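Local coordinates for phosphoinositide 3-kinase adapter protein 1 (Homo sapiens, PDB 5FOR) that links B-cell receptor and Toll-like receptor signalling to phosphoinositide 3-kinase through a docking site for its regulatory subunit, and carries this TIR domain, at residues 89-100 and 112-123. Residues are numbered along the deposited sequence; the frame is centred on the assembly and turned at random.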
ATOM      1  N   PHE A  89       3.485  -7.156  -3.853  1.00 57.24           N
ATOM      2  CA  PHE A  89       2.365  -6.409  -4.434  1.00 51.22           C
ATOM      3  C   PHE A  89       1.706  -7.249  -5.508  1.00 49.43           C
ATOM      4  O   PHE A  89       1.671  -6.878  -6.683  1.00 41.25           O
ATOM      5  CB  PHE A  89       2.832  -5.084  -5.028  1.00 40.01           C
ATOM      6  CG  PHE A  89       3.467  -4.159  -4.039  1.00 43.06           C
ATOM      7  CD1 PHE A  89       3.353  -4.386  -2.670  1.00 40.71           C
ATOM      8  CD2 PHE A  89       4.169  -3.044  -4.481  1.00 39.16           C
ATOM      9  CE1 PHE A  89       3.938  -3.519  -1.767  1.00 44.77           C
ATOM     10  CE2 PHE A  89       4.740  -2.171  -3.591  1.00 35.25           C
ATOM     11  CZ  PHE A  89       4.635  -2.409  -2.228  1.00 43.97           C
ATOM     12  N   HIS A  90       1.205  -8.392  -5.076  1.00 50.09           N
ATOM     13  CA  HIS A  90       0.712  -9.423  -5.960  1.00 48.91           C
ATOM     14  C   HIS A  90      -0.200 -10.345  -5.149  1.00 54.59           C
ATOM     15  O   HIS A  90       0.029 -10.520  -3.953  1.00 51.44           O
ATOM     16  CB  HIS A  90       1.871 -10.198  -6.562  1.00 46.59           C
ATOM     17  CG  HIS A  90       1.436 -11.309  -7.457  1.00 55.85           C
ATOM     18  ND1 HIS A  90       1.129 -11.112  -8.788  1.00 60.35           N
ATOM     19  CD2 HIS A  90       1.222 -12.620  -7.208  1.00 48.18           C
ATOM     20  CE1 HIS A  90       0.763 -12.262  -9.326  1.00 53.70           C
ATOM     21  NE2 HIS A  90       0.805 -13.191  -8.386  1.00 59.53           N
ATOM     22  N   PRO A  91      -1.265 -10.893  -5.771  1.00 43.81           N
ATOM     23  CA  PRO A  91      -1.791 -10.619  -7.118  1.00 43.98           C
ATOM     24  C   PRO A  91      -2.511  -9.258  -7.224  1.00 50.22           C
ATOM     25  O   PRO A  91      -2.820  -8.655  -6.187  1.00 48.92           O
ATOM     26  CB  PRO A  91      -2.752 -11.793  -7.354  1.00 46.27           C
ATOM     27  CG  PRO A  91      -3.195 -12.205  -6.016  1.00 42.14           C
ATOM     28  CD  PRO A  91      -2.035 -11.947  -5.086  1.00 39.66           C
ATOM     29  N   PRO A  92      -2.771  -8.776  -8.460  1.00 43.66           N
ATOM     30  CA  PRO A  92      -3.209  -7.384  -8.594  1.00 42.54           C
ATOM     31  C   PRO A  92      -4.556  -7.078  -7.942  1.00 45.81           C
ATOM     32  O   PRO A  92      -4.755  -5.916  -7.554  1.00 38.46           O
ATOM     33  CB  PRO A  92      -3.298  -7.182 -10.113  1.00 44.68           C
ATOM     34  CG  PRO A  92      -3.494  -8.539 -10.659  1.00 45.79           C
ATOM     35  CD  PRO A  92      -2.677  -9.441  -9.769  1.00 39.54           C
ATOM     36  N   HIS A  93      -5.453  -8.060  -7.813  1.00 40.25           N
ATOM     37  CA  HIS A  93      -6.779  -7.754  -7.238  1.00 42.83           C
ATOM     38  C   HIS A  93      -6.703  -7.553  -5.725  1.00 44.22           C
ATOM     39  O   HIS A  93      -7.640  -7.053  -5.122  1.00 54.07           O
ATOM     40  CB  HIS A  93      -7.819  -8.831  -7.572  1.00 38.36           C
ATOM     41  CG  HIS A  93      -7.436 -10.212  -7.150  1.00 47.41           C
ATOM     42  ND1 HIS A  93      -6.578 -11.000  -7.888  1.00 53.31           N
ATOM     43  CD2 HIS A  93      -7.825 -10.963  -6.092  1.00 52.47           C
ATOM     44  CE1 HIS A  93      -6.444 -12.172  -7.292  1.00 58.09           C
ATOM     45  NE2 HIS A  93      -7.192 -12.181  -6.204  1.00 48.80           N
ATOM     46  N   ARG A  94      -5.561  -7.909  -5.134  1.00 35.88           N
ATOM     47  CA  ARG A  94      -5.308  -7.679  -3.721  1.00 40.98           C
ATOM     48  C   ARG A  94      -4.555  -6.372  -3.429  1.00 46.76           C
ATOM     49  O   ARG A  94      -4.202  -6.123  -2.262  1.00 46.06           O
ATOM     50  CB  ARG A  94      -4.508  -8.849  -3.140  1.00 36.26           C
ATOM     51  CG  ARG A  94      -5.144 -10.196  -3.355  1.00 42.56           C
ATOM     52  CD  ARG A  94      -6.395 -10.335  -2.520  1.00 51.00           C
ATOM     53  NE  ARG A  94      -6.975 -11.664  -2.667  1.00 51.97           N
ATOM     54  CZ  ARG A  94      -8.181 -12.002  -2.225  1.00 53.58           C
ATOM     55  NH1 ARG A  94      -8.924 -11.107  -1.581  1.00 52.11           N
ATOM     56  NH2 ARG A  94      -8.644 -13.224  -2.442  1.00 45.30           N
ATOM     57  N   VAL A  95      -4.283  -5.556  -4.456  1.00 40.74           N
ATOM     58  CA  VAL A  95      -3.462  -4.364  -4.259  1.00 29.16           C
ATOM     59  C   VAL A  95      -4.218  -3.068  -4.504  1.00 41.11           C
ATOM     60  O   VAL A  95      -4.916  -2.905  -5.508  1.00 42.76           O
ATOM     61  CB  VAL A  95      -2.192  -4.375  -5.138  1.00 44.41           C
ATOM     62  CG1 VAL A  95      -1.262  -3.138  -4.797  1.00 28.66           C
ATOM     63  CG2 VAL A  95      -1.472  -5.660  -4.973  1.00 29.84           C
ATOM     64  N   VAL A  96      -4.049  -2.137  -3.573  1.00 38.05           N
ATOM     65  CA  VAL A  96      -4.659  -0.827  -3.678  1.00 30.32           C
ATOM     66  C   VAL A  96      -3.583   0.226  -3.609  1.00 33.29           C
ATOM     67  O   VAL A  96      -2.652   0.137  -2.799  1.00 38.66           O
ATOM     68  CB  VAL A  96      -5.724  -0.611  -2.578  1.00 39.08           C
ATOM     69  CG1 VAL A  96      -6.405   0.760  -2.742  1.00 27.81           C
ATOM     70  CG2 VAL A  96      -6.755  -1.711  -2.680  1.00 41.10           C
ATOM     71  N   ARG A  97      -3.689   1.229  -4.468  1.00 28.45           N
ATOM     72  CA  ARG A  97      -2.715   2.309  -4.380  1.00 27.19           C
ATOM     73  C   ARG A  97      -3.434   3.608  -4.167  1.00 27.09           C
ATOM     74  O   ARG A  97      -4.524   3.845  -4.720  1.00 31.07           O
ATOM     75  CB  ARG A  97      -1.801   2.370  -5.613  1.00 36.13           C
ATOM     76  CG  ARG A  97      -2.437   2.839  -6.929  1.00 38.97           C
ATOM     77  CD  ARG A  97      -1.351   2.998  -8.012  1.00 46.09           C
ATOM     78  NE  ARG A  97      -1.961   3.163  -9.318  1.00 49.54           N
ATOM     79  CZ  ARG A  97      -2.177   2.187 -10.191  1.00 45.45           C
ATOM     80  NH1 ARG A  97      -1.765   0.954  -9.941  1.00 37.63           N
ATOM     81  NH2 ARG A  97      -2.793   2.460 -11.334  1.00 46.41           N
ATOM     82  N   LEU A  98      -2.846   4.433  -3.309  1.00 35.06           N
ATOM     83  CA  LEU A  98      -3.322   5.788  -3.138  1.00 34.14           C
ATOM     84  C   LEU A  98      -2.279   6.750  -3.692  1.00 36.41           C
ATOM     85  O   LEU A  98      -1.118   6.718  -3.293  1.00 49.94           O
ATOM     86  CB  LEU A  98      -3.609   6.101  -1.671  1.00 43.99           C
ATOM     87  CG  LEU A  98      -3.923   7.595  -1.519  1.00 50.93           C
ATOM     88  CD1 LEU A  98      -5.323   7.816  -1.997  1.00 55.13           C
ATOM     89  CD2 LEU A  98      -3.754   8.084  -0.104  1.00 62.49           C
ATOM     90  N   LEU A  99      -2.696   7.596  -4.616  1.00 43.01           N
ATOM     91  CA  LEU A  99      -1.793   8.582  -5.212  1.00 43.01           C
ATOM     92  C   LEU A  99      -1.589   9.748  -4.281  1.00 43.71           C
ATOM     93  O   LEU A  99      -2.495  10.558  -4.112  1.00 51.39           O
ATOM     94  CB  LEU A  99      -2.345   9.095  -6.544  1.00 34.96           C
ATOM     95  CG  LEU A  99      -2.610   8.020  -7.594  1.00 38.47           C
ATOM     96  CD1 LEU A  99      -3.144   8.633  -8.884  1.00 31.88           C
ATOM     97  CD2 LEU A  99      -1.345   7.262  -7.858  1.00 31.56           C
ATOM     98  N   CYS A 100      -0.396   9.853  -3.704  1.00 51.31           N
ATOM     99  CA  CYS A 100      -0.049  10.953  -2.790  0.61 48.91           C
ATOM    100  C   CYS A 100       0.942  11.937  -3.407  1.00 41.54           C
ATOM    101  O   CYS A 100       2.137  11.893  -3.087  1.00 44.28           O
ATOM    102  CB  CYS A 100       0.567  10.430  -1.488  0.61 46.78           C
ATOM    103  SG  CYS A 100      -0.456   9.399  -0.511  0.61 53.82           S
ATOM    104  N   PHE A 112       6.110  -2.678 -12.123  1.00 47.83           N
ATOM    105  CA  PHE A 112       5.092  -3.651 -11.780  1.00 37.94           C
ATOM    106  C   PHE A 112       4.226  -3.897 -13.002  1.00 51.53           C
ATOM    107  O   PHE A 112       3.504  -3.010 -13.457  1.00 57.04           O
ATOM    108  CB  PHE A 112       4.260  -3.196 -10.572  1.00 36.44           C
ATOM    109  CG  PHE A 112       5.091  -2.807  -9.393  1.00 40.82           C
ATOM    110  CD1 PHE A 112       5.475  -3.756  -8.459  1.00 40.40           C
ATOM    111  CD2 PHE A 112       5.497  -1.488  -9.209  1.00 40.66           C
ATOM    112  CE1 PHE A 112       6.250  -3.397  -7.373  1.00 31.40           C
ATOM    113  CE2 PHE A 112       6.283  -1.131  -8.114  1.00 40.72           C
ATOM    114  CZ  PHE A 112       6.655  -2.083  -7.205  1.00 31.44           C
ATOM    115  N   PRO A 113       4.333  -5.106 -13.560  1.00 55.59           N
ATOM    116  CA  PRO A 113       3.693  -5.399 -14.848  1.00 60.07           C
ATOM    117  C   PRO A 113       2.167  -5.390 -14.777  1.00 45.79           C
ATOM    118  O   PRO A 113       1.552  -4.964 -15.737  1.00 46.57           O
ATOM    119  CB  PRO A 113       4.232  -6.798 -15.200  1.00 61.65           C
ATOM    120  CG  PRO A 113       5.503  -6.919 -14.427  1.00 51.80           C
ATOM    121  CD  PRO A 113       5.244  -6.184 -13.133  1.00 45.05           C
ATOM    122  N   ASP A 114       1.579  -5.816 -13.662  1.00 45.95           N
ATOM    123  CA  ASP A 114       0.121  -5.756 -13.481  1.00 49.50           C
ATOM    124  C   ASP A 114      -0.407  -4.448 -12.877  1.00 46.52           C
ATOM    125  O   ASP A 114      -1.539  -4.408 -12.382  1.00 44.67           O
ATOM    126  CB  ASP A 114      -0.349  -6.919 -12.604  1.00 52.35           C
ATOM    127  CG  ASP A 114      -0.304  -8.250 -13.325  1.00 54.75           C
ATOM    128  OD1 ASP A 114      -0.183  -8.253 -14.566  1.00 57.83           O
ATOM    129  OD2 ASP A 114      -0.399  -9.299 -12.653  1.00 66.25           O
ATOM    130  N   TRP A 115       0.398  -3.388 -12.949  1.00 39.94           N
ATOM    131  CA  TRP A 115       0.103  -2.087 -12.331  1.00 43.59           C
ATOM    132  C   TRP A 115      -1.273  -1.530 -12.684  1.00 49.67           C
ATOM    133  O   TRP A 115      -1.983  -0.966 -11.837  1.00 48.41           O
ATOM    134  CB  TRP A 115       1.173  -1.077 -12.755  1.00 38.50           C
ATOM    135  CG  TRP A 115       0.977   0.361 -12.283  1.00 40.02           C
ATOM    136  CD1 TRP A 115       0.293   1.364 -12.931  1.00 37.11           C
ATOM    137  CD2 TRP A 115       1.514   0.956 -11.077  1.00 34.33           C
ATOM    138  NE1 TRP A 115       0.375   2.536 -12.207  1.00 40.81           N
ATOM    139  CE2 TRP A 115       1.094   2.311 -11.080  1.00 34.45           C
ATOM    140  CE3 TRP A 115       2.296   0.470 -10.030  1.00 34.49           C
ATOM    141  CZ2 TRP A 115       1.463   3.181 -10.053  1.00 33.35           C
ATOM    142  CZ3 TRP A 115       2.649   1.336  -9.025  1.00 34.19           C
ATOM    143  CH2 TRP A 115       2.246   2.686  -9.048  1.00 32.64           C
ATOM    144  N   ALA A 116      -1.625  -1.683 -13.954  1.00 42.00           N
ATOM    145  CA  ALA A 116      -2.878  -1.184 -14.478  1.00 40.37           C
ATOM    146  C   ALA A 116      -4.073  -1.903 -13.856  1.00 45.42           C
ATOM    147  O   ALA A 116      -5.207  -1.452 -13.960  1.00 44.43           O
ATOM    148  CB  ALA A 116      -2.896  -1.335 -15.978  1.00 37.00           C
ATOM    149  N   HIS A 117      -3.831  -3.023 -13.192  1.00 46.31           N
ATOM    150  CA  HIS A 117      -4.957  -3.759 -12.661  1.00 44.58           C
ATOM    151  C   HIS A 117      -5.214  -3.527 -11.199  1.00 43.99           C
ATOM    152  O   HIS A 117      -6.175  -4.061 -10.661  1.00 51.76           O
ATOM    153  CB  HIS A 117      -4.770  -5.230 -12.942  1.00 36.93           C
ATOM    154  CG  HIS A 117      -4.735  -5.514 -14.398  1.00 49.20           C
ATOM    155  ND1 HIS A 117      -3.592  -5.888 -15.063  1.00 50.31           N
ATOM    156  CD2 HIS A 117      -5.693  -5.362 -15.350  1.00 44.83           C
ATOM    157  CE1 HIS A 117      -3.856  -6.020 -16.350  1.00 46.49           C
ATOM    158  NE2 HIS A 117      -5.124  -5.690 -16.545  1.00 47.34           N
ATOM    159  N   TRP A 118      -4.359  -2.729 -10.566  1.00 37.68           N
ATOM    160  CA  TRP A 118      -4.618  -2.326  -9.200  1.00 40.47           C
ATOM    161  C   TRP A 118      -5.817  -1.381  -9.190  1.00 35.51           C
ATOM    162  O   TRP A 118      -6.136  -0.675 -10.148  1.00 52.69           O
ATOM    163  CB  TRP A 118      -3.410  -1.640  -8.537  1.00 32.51           C
ATOM    164  CG  TRP A 118      -2.148  -2.427  -8.566  1.00 42.98           C
ATOM    165  CD1 TRP A 118      -1.966  -3.649  -9.129  1.00 32.41           C
ATOM    166  CD2 TRP A 118      -0.863  -2.025  -8.048  1.00 31.69           C
ATOM    167  NE1 TRP A 118      -0.662  -4.047  -8.983  1.00 44.50           N
ATOM    168  CE2 TRP A 118       0.029  -3.079  -8.310  1.00 36.89           C
ATOM    169  CE3 TRP A 118      -0.409  -0.913  -7.347  1.00 35.68           C
ATOM    170  CZ2 TRP A 118       1.368  -3.041  -7.902  1.00 33.27           C
ATOM    171  CZ3 TRP A 118       0.919  -0.870  -6.950  1.00 35.06           C
ATOM    172  CH2 TRP A 118       1.793  -1.932  -7.225  1.00 35.59           C
ATOM    173  N   GLN A 119      -6.511  -1.460  -8.092  1.00 35.20           N
ATOM    174  CA  GLN A 119      -7.397  -0.436  -7.607  1.00 41.34           C
ATOM    175  C   GLN A 119      -6.645   0.842  -7.240  1.00 46.26           C
ATOM    176  O   GLN A 119      -5.688   0.826  -6.459  1.00 41.93           O
ATOM    177  CB  GLN A 119      -8.142  -1.148  -6.501  1.00 53.25           C
ATOM    178  CG  GLN A 119      -9.204  -0.668  -5.602  1.00 72.81           C
ATOM    179  CD  GLN A 119     -10.284  -1.706  -5.454  1.00 49.58           C
ATOM    180  OE1 GLN A 119     -10.793  -1.955  -4.381  1.00 78.08           O
ATOM    181  NE2 GLN A 119     -10.916  -1.907  -6.544  1.00 70.47           N
ATOM    182  N   GLU A 120      -7.052   1.947  -7.867  1.00 33.94           N
ATOM    183  CA  GLU A 120      -6.379   3.229  -7.641  1.00 50.15           C
ATOM    184  C   GLU A 120      -7.244   4.241  -6.898  1.00 47.73           C
ATOM    185  O   GLU A 120      -8.413   4.421  -7.204  1.00 48.15           O
ATOM    186  CB  GLU A 120      -5.911   3.848  -8.968  1.00 34.36           C
ATOM    187  CG  GLU A 120      -5.028   5.100  -8.796  1.00 53.37           C
ATOM    188  CD  GLU A 120      -4.439   5.610 -10.137  1.00 68.50           C
ATOM    189  OE1 GLU A 120      -3.330   5.160 -10.547  1.00 59.46           O
ATOM    190  OE2 GLU A 120      -5.095   6.456 -10.787  1.00 76.68           O
ATOM    191  N   LEU A 121      -6.651   4.923  -5.931  1.00 44.09           N
ATOM    192  CA  LEU A 121      -7.377   5.973  -5.226  1.00 39.01           C
ATOM    193  C   LEU A 121      -6.659   7.314  -5.279  1.00 33.93           C
ATOM    194  O   LEU A 121      -5.430   7.400  -5.406  1.00 42.92           O
ATOM    195  CB  LEU A 121      -7.595   5.585  -3.760  1.00 45.71           C
ATOM    196  CG  LEU A 121      -8.257   4.237  -3.503  1.00 46.23           C
ATOM    197  CD1 LEU A 121      -8.089   3.883  -2.039  1.00 53.72           C
ATOM    198  CD2 LEU A 121      -9.714   4.332  -3.857  1.00 46.63           C
ATOM    199  N   THR A 122      -7.445   8.360  -5.126  1.00 36.52           N
ATOM    200  CA  THR A 122      -6.909   9.705  -5.061  1.00 44.22           C
ATOM    201  C   THR A 122      -7.175  10.386  -3.712  1.00 46.64           C
ATOM    202  O   THR A 122      -7.986   9.920  -2.908  1.00 49.34           O
ATOM    203  CB  THR A 122      -7.504  10.559  -6.184  1.00 53.36           C
ATOM    204  OG1 THR A 122      -8.873  10.842  -5.875  1.00 58.09           O
ATOM    205  CG2 THR A 122      -7.436   9.801  -7.506  1.00 52.28           C
ATOM    206  N   CYS A 123      -6.468  11.491  -3.506  1.00 44.11           N
ATOM    207  CA  CYS A 123      -6.574  12.386  -2.355  1.00 42.58           C
ATOM    208  C   CYS A 123      -7.901  13.104  -2.229  1.00 49.61           C
ATOM    209  O   CYS A 123      -8.189  13.671  -1.175  1.00 52.92           O
ATOM    210  CB  CYS A 123      -5.452  13.434  -2.398  1.00 48.04           C
ATOM    211  SG  CYS A 123      -3.798  12.749  -2.004  1.00 61.62           S
TER
HETATM  212  O   HOH W   1       0.103  -7.012  -9.036  1.00 53.84           O
HETATM  213  O   HOH W   2       1.147  -9.314 -10.750  1.00 59.73           O
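Strands 95-99 and 119-121 pair in parallel at one border of the five-stranded sheet of the TIR domain, 119-121 being the outermost strand, and a buried arginine fastens the turn before it. Arg97 N donates a hydrogen bond to Gln119 O, Leu121 N donates one to Arg97 O, and Leu99 N one to Leu121 O at 2.9 Å. On the face carrying Val96, Leu98 and Leu121, helix 127-134 covers the strands, and Val96 CG1 meets Leu121 CD1 at 3.6 Å. From the other face Arg97 reaches out, its chain extended from CG to NE, and its guanidinium lies flat on the Trp115 indole, centres 3.5 Å apart and planes 5° apart, a cation-pi stack. Arg97 NE (2.7 Å) and NH2 (2.9 Å) both donate to Glu120 OE1 in a side-on salt bridge, while Arg97 NH1 gives Trp115 O an almost straight bond of 2.7 Å. Trp118 N reaches that carbonyl from the opposite face of its plane. Trp118, with CG anti to its carbonyl carbon (chi1 -55°), turns one indole face to Val95 CG1, 3.5 Å from the six-membered ring centroid; a water joins its NE1 to Phe89 O. Replacing Arg97 by alanine removes the guanidinium, which would probably leave Glu120 without its mate and Trp115 O without one of its two donors. Asp104 accepts a hydrogen bond from Trp115 NE1 and lies close to Glu120 OE1; Arg97, paired only weakly with Asp104, probably eases the repulsion between the acids.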